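Local coordinates for tail fiber protein (Acinetobacter phage AM24, PDB 5W5P) that probably serves as the phage tailspike that recognises, and perhaps degrades, the capsular polysaccharide of its Acinetobacter baumannii host, at residues A[109-114]-A[125-130]. Sequence-based numbering, arbitrary orientation.
Sequences CWFGAD and VQKAVD
F111 and K127 both set their CG beside the backbone N and anti to the carbonyl carbon (chi1 -57° and -77°), and this brings the phenyl ring of the first against the aliphatic stem of the second. The K127 CB lies over the centre of one ring face, 3.7 Å from the F111 centroid and 13° off the ring normal, a CH-pi contact made almost straight down on the face. Beyond CG the lysine chain runs extended, so that its CD also meets the ring, 3.7 Å from F111 CD2. Lysine suits this partly exposed place because its methylenes can pack on an aromatic face while the ammonium group travels on to polar surroundings; here K127 NZ donates to the backbone O of N85. One side of the ring reaches the helix backbone: F111 CE1 comes obliquely to 3.7 Å from A128 CA, and A128 CB is 4.1 Å from F111 CE1. With its small methyl, A128 lets the buried ring come this near the helix, and the methyl also touches V136 of strand 135-140. The turn that presents F111 is closed by a bond from G112 N to C109 O (3.2 Å), and G112 takes a positive phi, a conformation that glycine, lacking a CB, adopts without crowding the carbonyl O of F111. Farther round the helix, V125 and V129 point away from F111 and pack on V151 of strand 151-153, while Q126 NE2 bonds to D130 OD1 one turn along. Helix 122-132 is thus amphipathic, held between the loop carrying F111 and strands 135-140, 144-147 and 151-153 at the start of the parallel beta region, a position consistent with the capping helix at the N-terminal end of the right-handed beta-helix in phage tailspikes.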
loop_
_atom_site.group_PDB
_atom_site.type_symbol
_atom_site.label_atom_id
_atom_site.label_comp_id
_atom_site.label_asym_id
_atom_site.label_seq_id
_atom_site.Cartn_x
_atom_site.Cartn_y
_atom_site.Cartn_z
ATOM N N CYS A 109 30.695 3.376 24.529
ATOM C CA CYS A 109 31.814 2.719 25.187
ATOM C C CYS A 109 32.998 3.651 25.373
ATOM O O CYS A 109 33.817 3.413 26.266
ATOM C CB CYS A 109 32.256 1.486 24.399
ATOM S SG CYS A 109 31.235 0.016 24.686
ATOM N N TRP A 110 33.107 4.698 24.551
ATOM C CA TRP A 110 34.143 5.702 24.757
ATOM C C TRP A 110 34.079 6.282 26.165
ATOM O O TRP A 110 35.118 6.579 26.772
ATOM C CB TRP A 110 33.999 6.813 23.720
ATOM C CG TRP A 110 34.179 6.349 22.319
ATOM C CD1 TRP A 110 34.713 5.163 21.907
ATOM C CD2 TRP A 110 33.838 7.073 21.132
ATOM N NE1 TRP A 110 34.722 5.100 20.532
ATOM C CE2 TRP A 110 34.188 6.260 20.034
ATOM C CE3 TRP A 110 33.269 8.327 20.891
ATOM C CZ2 TRP A 110 33.984 6.661 18.718
ATOM C CZ3 TRP A 110 33.068 8.724 19.582
ATOM C CH2 TRP A 110 33.425 7.894 18.512
ATOM N N PHE A 111 32.869 6.443 26.702
ATOM C CA PHE A 111 32.650 7.062 28.001
ATOM C C PHE A 111 32.482 6.054 29.126
ATOM O O PHE A 111 32.245 6.458 30.269
ATOM C CB PHE A 111 31.424 7.978 27.951
ATOM C CG PHE A 111 31.513 9.051 26.911
ATOM C CD1 PHE A 111 31.015 8.845 25.635
ATOM C CD2 PHE A 111 32.099 10.270 27.211
ATOM C CE1 PHE A 111 31.097 9.834 24.675
ATOM C CE2 PHE A 111 32.187 11.263 26.257
ATOM C CZ PHE A 111 31.684 11.045 24.987
ATOM N N GLY A 112 32.583 4.765 28.838
ATOM C CA GLY A 112 32.532 3.748 29.865
ATOM C C GLY A 112 31.227 2.997 30.003
ATOM O O GLY A 112 30.987 2.415 31.066
ATOM N N ALA A 113 30.379 2.988 28.976
ATOM C CA ALA A 113 29.137 2.230 29.042
ATOM C C ALA A 113 29.431 0.746 29.229
ATOM O O ALA A 113 30.179 0.145 28.452
ATOM C CB ALA A 113 28.310 2.452 27.775
ATOM N N ASP A 114 28.837 0.158 30.266
ATOM C CA ASP A 114 29.072 -1.242 30.595
ATOM C C ASP A 114 28.541 -2.147 29.489
ATOM O O ASP A 114 27.326 -2.299 29.335
ATOM C CB ASP A 114 28.425 -1.578 31.945
ATOM C CG ASP A 114 28.548 -3.043 32.313
ATOM O OD1 ASP A 114 27.773 -3.501 33.181
ATOM O OD2 ASP A 114 29.424 -3.737 31.753
ATOM N N VAL A 125 25.531 6.740 27.719
ATOM C CA VAL A 125 24.793 6.941 26.474
ATOM C C VAL A 125 24.442 8.412 26.304
ATOM O O VAL A 125 24.529 8.965 25.201
ATOM C CB VAL A 125 23.536 6.048 26.442
ATOM C CG1 VAL A 125 22.650 6.398 25.248
ATOM C CG2 VAL A 125 23.920 4.576 26.406
ATOM N N GLN A 126 24.055 9.074 27.396
ATOM C CA GLN A 126 23.748 10.500 27.326
ATOM C C GLN A 126 24.965 11.306 26.891
ATOM O O GLN A 126 24.839 12.264 26.119
ATOM C CB GLN A 126 23.235 10.995 28.679
ATOM C CG GLN A 126 22.775 12.446 28.675
ATOM C CD GLN A 126 21.496 12.647 27.882
ATOM O OE1 GLN A 126 20.404 12.309 28.348
ATOM N NE2 GLN A 126 21.625 13.192 26.675
ATOM N N LYS A 127 26.155 10.930 27.369
ATOM C CA LYS A 127 27.369 11.639 26.976
ATOM C C LYS A 127 27.637 11.487 25.484
ATOM O O LYS A 127 28.048 12.443 24.817
ATOM C CB LYS A 127 28.561 11.131 27.791
ATOM C CG LYS A 127 28.617 11.654 29.219
ATOM C CD LYS A 127 29.839 11.117 29.950
ATOM C CE LYS A 127 30.137 11.905 31.217
ATOM N NZ LYS A 127 31.501 11.587 31.748
ATOM N N ALA A 128 27.410 10.291 24.939
ATOM C CA ALA A 128 27.577 10.098 23.501
ATOM C C ALA A 128 26.548 10.895 22.700
ATOM O O ALA A 128 26.858 11.366 21.601
ATOM C CB ALA A 128 27.494 8.609 23.162
ATOM N N VAL A 129 25.330 11.055 23.229
ATOM C CA VAL A 129 24.319 11.872 22.555
ATOM C C VAL A 129 24.780 13.321 22.466
ATOM O O VAL A 129 24.660 13.966 21.417
ATOM C CB VAL A 129 22.961 11.765 23.283
ATOM C CG1 VAL A 129 21.990 12.825 22.782
ATOM C CG2 VAL A 129 22.359 10.381 23.128
ATOM N N ASP A 130 25.337 13.846 23.558
ATOM C CA ASP A 130 25.646 15.271 23.627
ATOM C C ASP A 130 26.746 15.667 22.648
ATOM O O ASP A 130 26.687 16.750 22.052
ATOM C CB ASP A 130 26.024 15.645 25.059
ATOM C CG ASP A 130 24.924 15.312 26.050
ATOM O OD1 ASP A 130 23.736 15.338 25.656
ATOM O OD2 ASP A 130 25.243 15.015 27.220
#